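Local coordinates for uncharacterized protein (Vanderwaltozyma polyspora, PDB 5THE) that forms the C-terminal lobe of a budding yeast Argonaute and probably binds guide RNA, here holding a uridine 5'-monophosphate nucleotide, at residues A[84-89]-A[197-202]; A[94-99]-A[120-125]; A[206-209]-A[214-217]. One frame throughout, in Å; residues are numbered along the deposited sequence.

All three contacts involve the parallel sheet of the MID domain, the part of the Argonaute lobe that receives the guide 5' end. Interactions 1 and 3 share helix 197-210 and touch where Y200 CD2 lies 4.0 Å from C217 SG. Both also reach U1 of chain B: Y200 takes phosphate oxygen OP3 and the C217 backbone takes OP1. Interaction 2 lies on the other side of the sheet, its nearest atom about 12 Å from the RNA. It meets interaction 1 at N85 CB and L125 CD1, 3.9 Å apart, on the neighbouring strands 77-85 and 124-127. The nearest atoms of interactions 2 and 3 are about 10 Å apart.

Interaction 1. Residues A[84-89]-A[197-202]; sequences INNANT and SAVYDR. With nucleotides of chain B.
I84, N86 and V199 join the end of strand 77-85 to the first turn of helix 197-210, in the Rossmann-like MID domain of Argonaute. The contact is small and apolar. V199 divides its two methyl groups between the partners. Its CG1 is anti to the backbone N (chi1 160°) and passes alongside I84, with CG1 4.0 Å from I84 CG2. Its CG2 meets the base of the asparagine side chain, 3.9 Å from N86 CB. The N86 amide itself turns to other groups: OD1 accepts from R193 N, and ND2 bonds D196 OD2 just ahead of the helix. The N85 amide bridges the loop beyond the strand. Its ND2 donates to T89 O over 2.9 Å, nearly straight at 172° and within its own amide plane. ND2 also bonds N127 OD1, while OD1 pairs with R192 NH1. The next helix residue faces the nucleotide. U1 C5 of chain B lies 3.5 Å above the plane of the Y200 ring, over its centre. At the edge of the same ring, Y200 OH donates to U1 OP3 at 2.6 Å. A tyrosine under the first guide base is a familiar feature of Argonaute MID domains. I84 also touches Y189 and L191 of strand 185-191 and I126 of strand 124-127, while C504 of helix 490-515 touches Y200.

Interaction 2. Residues A[94-99]-A[120-125]; sequences SMESEL and SGKPIL
M95 and L125 make the first contact of helix 95-111 with the edge of the MID-domain sheet. The helix follows strand 77-85 and packs on the face of the parallel sheet turned away from helix 197-210. Strand 124-127, whose start belongs to the contact, pairs with strand 77-85 in that sheet. The methyl end of M95 does the touching, with CE 4.3 Å from L125 CD1. F83 of strand 77-85 lies against both of these side chains, so the pair is part of a wider apolar layer.

E96 comes next, on the solvent-exposed side of the helix. Its chain runs out extended and crosses the lysine at about a right angle. K122 NZ donates to E96 OE2 at 3.1 Å in a salt bridge, and the bond uses the anti lone pair of OE2, the one away from OE1. K122 starts with CG anti to the backbone N but bends at the next torsion (chi2 67°), and its end comes over to the helix. The stronger partner of NZ is D100 OD2, one helical turn after E96. The ammonium is therefore shared by two carboxylates of the same helix, which is likely to keep it charged.

L99 closes the segment and faces the sheet again. W220 and F223 of helix 220-223 also touch its buried side chain. The leucine and proline side chains run antiparallel, side by side. The CD2 branch makes the closest approach, 3.6 Å from P123 CB, while L99 CG lies 4.0 Å from P123 CG.

Interaction 3. Residues A[206-209]-A[214-217]; sequences ITDL and LNSC. With nucleotides of chain B.
N215 meets T207 and D208 together, and its amide is the centre of the contact. N215 ND2 donates to D208 OD1 at 2.9 Å with an N-H...O angle of 147°. The donor arrives almost in line with the C-O bond of OD1, and the carboxylate and amide planes are turned 43° apart. T207 covers a face of the amide. Its methyl CG2, anti to the backbone N, lies 3.3 Å from N215 ND2. The other bonds of this buried amide go to nearby residues: ND2 also bonds A213 O, and OD1 accepts from K204 NZ. A leucine here would remove every one of these bonds and is likely to leave D208 OD1 and K204 NZ without their amide partner.

The contact lies in the beta-alpha-beta unit of strand 185-191, helix 197-210 and strand 215-219. It ties the end of the helix to the start of the strand that follows it. Further along that strand the backbone reaches the 5' phosphate of the bound RNA. C217 N donates to OP1 of U1 of chain B at 2.7 Å, and S216 CA comes within 3.3 Å of U1 OP1.

Outer partners hold the helix residues in place. D208 OD2 forms a salt bridge with R501 NH1 of helix 490-515. T207 OG1 bonds Y189 OH of strand 185-191 and the backbone oxygen of L203.

Interaction 1. Residues A[84-89]-A[197-202]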
# COMPACT_ATOMS: atom_id res chain seq x y z
N ILE A 84 -3.70 10.19 23.94
CA ILE A 84 -5.01 10.75 23.63
C ILE A 84 -6.00 10.02 24.53
O ILE A 84 -6.32 8.85 24.31
CB ILE A 84 -5.36 10.59 22.15
CG1 ILE A 84 -4.27 11.26 21.29
CG2 ILE A 84 -6.75 11.19 21.87
CD1 ILE A 84 -4.17 12.82 21.42
N ASN A 85 -6.46 10.70 25.58
CA ASN A 85 -7.37 10.08 26.54
C ASN A 85 -8.79 10.23 26.01
O ASN A 85 -9.54 11.14 26.39
CB ASN A 85 -7.21 10.71 27.91
CG ASN A 85 -8.08 10.05 28.95
OD1 ASN A 85 -8.30 8.85 28.89
ND2 ASN A 85 -8.60 10.83 29.90
N ASN A 86 -9.18 9.33 25.10
CA ASN A 86 -10.53 9.42 24.53
C ASN A 86 -11.53 8.60 25.34
O ASN A 86 -12.22 7.71 24.84
CB ASN A 86 -10.52 9.03 23.05
CG ASN A 86 -9.89 7.66 22.79
OD1 ASN A 86 -9.02 7.21 23.53
ND2 ASN A 86 -10.34 7.00 21.72
N ALA A 87 -11.60 8.93 26.64
CA ALA A 87 -12.63 8.46 27.56
C ALA A 87 -13.01 9.62 28.47
O ALA A 87 -12.38 10.68 28.45
CB ALA A 87 -12.16 7.27 28.38
N ASN A 88 -14.06 9.43 29.28
CA ASN A 88 -14.51 10.48 30.19
C ASN A 88 -13.92 10.34 31.58
O ASN A 88 -14.28 11.12 32.47
CB ASN A 88 -16.04 10.51 30.28
CG ASN A 88 -16.68 10.86 28.96
OD1 ASN A 88 -16.07 11.51 28.12
ND2 ASN A 88 -17.92 10.43 28.77
N THR A 89 -13.03 9.38 31.80
CA THR A 89 -12.33 9.22 33.07
C THR A 89 -10.86 9.56 32.89
O THR A 89 -10.31 9.47 31.78
CB THR A 89 -12.43 7.78 33.58
OG1 THR A 89 -11.87 6.90 32.60
CG2 THR A 89 -13.86 7.39 33.85
N SER A 197 -13.21 5.92 15.48
CA SER A 197 -12.87 6.51 14.19
C SER A 197 -13.00 8.03 14.21
O SER A 197 -12.24 8.71 13.52
CB SER A 197 -13.73 5.89 13.09
OG SER A 197 -15.10 6.03 13.40
N ALA A 198 -13.92 8.58 15.00
CA ALA A 198 -14.05 10.03 15.05
C ALA A 198 -12.79 10.66 15.61
O ALA A 198 -12.35 11.72 15.13
CB ALA A 198 -15.27 10.44 15.89
N VAL A 199 -12.20 10.04 16.63
CA VAL A 199 -10.97 10.56 17.19
C VAL A 199 -9.80 10.31 16.24
O VAL A 199 -9.00 11.21 15.98
CB VAL A 199 -10.70 9.94 18.58
CG1 VAL A 199 -9.25 10.09 18.93
CG2 VAL A 199 -11.56 10.66 19.64
N TYR A 200 -9.71 9.09 15.68
CA TYR A 200 -8.61 8.77 14.77
C TYR A 200 -8.66 9.65 13.52
O TYR A 200 -7.63 10.16 13.07
CB TYR A 200 -8.67 7.30 14.38
CG TYR A 200 -7.64 6.87 13.37
CD1 TYR A 200 -7.93 6.90 12.01
CD2 TYR A 200 -6.39 6.40 13.77
CE1 TYR A 200 -6.98 6.49 11.07
CE2 TYR A 200 -5.45 5.99 12.85
CZ TYR A 200 -5.75 6.03 11.50
OH TYR A 200 -4.79 5.61 10.58
N ASP A 201 -9.85 9.81 12.93
CA ASP A 201 -9.99 10.63 11.72
C ASP A 201 -9.51 12.04 11.97
O ASP A 201 -8.76 12.61 11.17
CB ASP A 201 -11.45 10.66 11.26
CG ASP A 201 -11.92 9.34 10.70
OD1 ASP A 201 -11.09 8.44 10.52
OD2 ASP A 201 -13.13 9.22 10.42
N ARG A 202 -9.93 12.62 13.10
CA ARG A 202 -9.55 13.99 13.42
C ARG A 202 -8.06 14.10 13.71
O ARG A 202 -7.42 15.08 13.33
CB ARG A 202 -10.37 14.48 14.61
CG ARG A 202 -10.26 15.96 14.85
CD ARG A 202 -11.05 16.71 13.81
NE ARG A 202 -10.99 18.15 14.00
CZ ARG A 202 -11.62 19.04 13.24
NH1 ARG A 202 -12.39 18.64 12.24
NH2 ARG A 202 -11.49 20.33 13.48
OP3 U B 1 -2.35 4.72 10.83
P U B 1 -1.57 4.53 12.07
OP1 U B 1 -1.07 5.85 12.55
OP2 U B 1 -0.59 3.46 11.88
O5' U B 1 -2.58 4.06 13.19
C5' U B 1 -2.97 2.70 13.32
C4' U B 1 -3.52 2.47 14.69
O4' U B 1 -4.72 3.28 14.87
C3' U B 1 -3.91 1.03 15.02
O3' U B 1 -3.50 0.74 16.35
C2' U B 1 -5.43 1.04 14.91
O2' U B 1 -6.08 0.08 15.71
C1' U B 1 -5.78 2.46 15.35
N1 U B 1 -7.05 2.96 14.78
C2 U B 1 -8.03 3.37 15.65
O2 U B 1 -7.85 3.37 16.85
N3 U B 1 -9.20 3.81 15.08
C4 U B 1 -9.48 3.87 13.72
O4 U B 1 -10.57 4.29 13.34
C5 U B 1 -8.42 3.40 12.88
C6 U B 1 -7.27 2.97 13.43

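Interaction 2. Residues A[94-99]-A[120-125]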
# COMPACT_ATOMS: atom_id res chain seq x y z
N SER A 94 -1.34 4.34 37.19
CA SER A 94 -0.20 3.57 36.71
C SER A 94 0.19 3.88 35.27
O SER A 94 1.26 3.45 34.82
CB SER A 94 -0.49 2.08 36.85
OG SER A 94 -1.68 1.75 36.16
N MET A 95 -0.63 4.63 34.53
CA MET A 95 -0.41 4.77 33.10
C MET A 95 0.88 5.52 32.80
O MET A 95 1.60 5.18 31.86
CB MET A 95 -1.60 5.48 32.44
CG MET A 95 -1.49 5.63 30.92
SD MET A 95 -0.48 7.04 30.43
CE MET A 95 -1.59 8.42 30.74
N GLU A 96 1.16 6.56 33.59
CA GLU A 96 2.29 7.43 33.28
C GLU A 96 3.59 6.64 33.23
O GLU A 96 4.33 6.71 32.24
CB GLU A 96 2.37 8.55 34.31
CG GLU A 96 3.55 9.48 34.09
CD GLU A 96 3.82 10.38 35.27
OE1 GLU A 96 2.85 10.71 36.00
OE2 GLU A 96 4.99 10.77 35.47
N SER A 97 3.88 5.86 34.28
CA SER A 97 5.12 5.09 34.28
C SER A 97 5.02 3.87 33.37
O SER A 97 6.02 3.45 32.79
CB SER A 97 5.49 4.67 35.71
OG SER A 97 4.44 3.94 36.32
N GLU A 98 3.83 3.30 33.21
CA GLU A 98 3.68 2.22 32.26
C GLU A 98 3.97 2.69 30.84
O GLU A 98 4.60 1.98 30.05
CB GLU A 98 2.29 1.60 32.36
CG GLU A 98 2.21 0.50 33.42
CD GLU A 98 0.82 -0.07 33.60
OE1 GLU A 98 -0.09 0.27 32.80
OE2 GLU A 98 0.62 -0.86 34.54
N LEU A 99 3.54 3.91 30.50
CA LEU A 99 3.84 4.44 29.18
C LEU A 99 5.32 4.75 29.02
O LEU A 99 5.89 4.48 27.96
CB LEU A 99 2.99 5.68 28.91
CG LEU A 99 3.17 6.39 27.56
CD1 LEU A 99 3.01 5.40 26.40
CD2 LEU A 99 2.15 7.53 27.45
N SER A 120 13.26 10.43 25.21
CA SER A 120 13.46 11.08 26.49
C SER A 120 12.40 12.15 26.77
O SER A 120 12.08 12.42 27.93
CB SER A 120 14.86 11.69 26.57
OG SER A 120 15.05 12.66 25.55
N GLY A 121 11.83 12.75 25.73
CA GLY A 121 10.73 13.68 25.93
C GLY A 121 9.59 13.03 26.71
O GLY A 121 9.13 11.95 26.34
N LYS A 122 9.16 13.67 27.79
CA LYS A 122 8.09 13.11 28.61
C LYS A 122 6.80 12.98 27.81
O LYS A 122 6.44 13.89 27.05
CB LYS A 122 7.85 14.01 29.83
CG LYS A 122 6.88 13.45 30.85
CD LYS A 122 7.46 12.20 31.53
CE LYS A 122 6.48 11.62 32.55
NZ LYS A 122 6.98 10.36 33.18
N PRO A 123 6.07 11.87 27.94
CA PRO A 123 4.77 11.75 27.28
C PRO A 123 3.79 12.83 27.71
O PRO A 123 3.78 13.27 28.86
CB PRO A 123 4.28 10.36 27.71
CG PRO A 123 5.53 9.58 27.94
CD PRO A 123 6.52 10.59 28.52
N ILE A 124 2.96 13.25 26.77
CA ILE A 124 2.02 14.35 26.98
C ILE A 124 0.60 13.79 26.99
O ILE A 124 0.22 13.04 26.08
CB ILE A 124 2.18 15.43 25.91
CG1 ILE A 124 3.55 16.08 26.04
CG2 ILE A 124 1.04 16.43 25.99
CD1 ILE A 124 3.87 17.02 24.93
N LEU A 125 -0.17 14.18 27.99
CA LEU A 125 -1.55 13.74 28.14
C LEU A 125 -2.48 14.79 27.57
O LEU A 125 -2.38 15.97 27.93
CB LEU A 125 -1.87 13.47 29.61
CG LEU A 125 -3.33 13.11 29.92
CD1 LEU A 125 -3.71 11.81 29.24
CD2 LEU A 125 -3.57 12.99 31.43

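Interaction 3. Residues A[206-209]-A[214-217]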
# COMPACT_ATOMS: atom_id res chain seq x y z
N ILE A 206 -5.85 16.58 11.49
CA ILE A 206 -5.02 17.64 12.03
C ILE A 206 -3.56 17.39 11.70
O ILE A 206 -2.85 18.28 11.21
CB ILE A 206 -5.23 17.74 13.55
CG1 ILE A 206 -6.64 18.25 13.85
CG2 ILE A 206 -4.18 18.62 14.17
CD1 ILE A 206 -7.07 17.97 15.30
N THR A 207 -3.08 16.17 11.97
CA THR A 207 -1.64 15.96 11.97
C THR A 207 -1.09 15.71 10.57
O THR A 207 -0.04 16.26 10.22
CB THR A 207 -1.30 14.81 12.92
OG1 THR A 207 -2.03 15.00 14.14
CG2 THR A 207 0.19 14.80 13.22
N ASP A 208 -1.77 14.89 9.76
CA ASP A 208 -1.36 14.72 8.37
C ASP A 208 -1.72 15.96 7.56
O ASP A 208 -0.85 16.61 6.96
CB ASP A 208 -2.02 13.51 7.70
CG ASP A 208 -1.65 12.17 8.32
OD1 ASP A 208 -0.67 12.06 9.09
OD2 ASP A 208 -2.38 11.21 7.99
N LEU A 209 -3.00 16.30 7.53
CA LEU A 209 -3.48 17.22 6.51
C LEU A 209 -3.17 18.67 6.87
O LEU A 209 -2.66 19.43 6.04
CB LEU A 209 -4.98 16.99 6.28
CG LEU A 209 -5.67 17.85 5.22
CD1 LEU A 209 -6.80 17.06 4.63
CD2 LEU A 209 -6.18 19.15 5.85
N LEU A 214 4.85 13.97 10.83
CA LEU A 214 4.91 12.51 10.86
C LEU A 214 4.33 11.99 12.17
O LEU A 214 4.65 12.49 13.25
CB LEU A 214 6.36 12.05 10.71
CG LEU A 214 7.06 12.35 9.39
CD1 LEU A 214 8.40 11.62 9.37
CD2 LEU A 214 6.20 11.93 8.18
N ASN A 215 3.48 10.98 12.08
CA ASN A 215 2.85 10.45 13.28
C ASN A 215 2.35 9.04 13.01
O ASN A 215 1.97 8.71 11.89
CB ASN A 215 1.68 11.34 13.75
CG ASN A 215 0.49 11.28 12.80
OD1 ASN A 215 -0.52 10.62 13.09
ND2 ASN A 215 0.60 11.94 11.65
N SER A 216 2.31 8.24 14.07
CA SER A 216 1.62 6.96 14.07
C SER A 216 0.74 6.89 15.30
O SER A 216 1.03 7.48 16.34
CB SER A 216 2.61 5.77 14.07
OG SER A 216 3.50 5.83 12.97
N CYS A 217 -0.35 6.14 15.18
CA CYS A 217 -1.21 5.84 16.30
C CYS A 217 -0.98 4.42 16.79
O CYS A 217 -0.64 3.51 16.03
CB CYS A 217 -2.68 5.99 15.94
SG CYS A 217 -3.08 7.67 15.55
OP3 U B 1 -2.35 4.72 10.83
P U B 1 -1.57 4.53 12.07
OP1 U B 1 -1.07 5.85 12.55
OP2 U B 1 -0.59 3.46 11.88
O5' U B 1 -2.58 4.06 13.19
C5' U B 1 -2.97 2.70 13.32
C4' U B 1 -3.52 2.47 14.69
O4' U B 1 -4.72 3.28 14.87
C3' U B 1 -3.91 1.03 15.02
O3' U B 1 -3.50 0.74 16.35
C2' U B 1 -5.43 1.04 14.91
O2' U B 1 -6.08 0.08 15.71
C1' U B 1 -5.78 2.46 15.35
N1 U B 1 -7.05 2.96 14.78
C2 U B 1 -8.03 3.37 15.65
O2 U B 1 -7.85 3.37 16.85
N3 U B 1 -9.20 3.81 15.08
C4 U B 1 -9.48 3.87 13.72
O4 U B 1 -10.57 4.29 13.34
C5 U B 1 -8.42 3.40 12.88
C6 U B 1 -7.27 2.97 13.43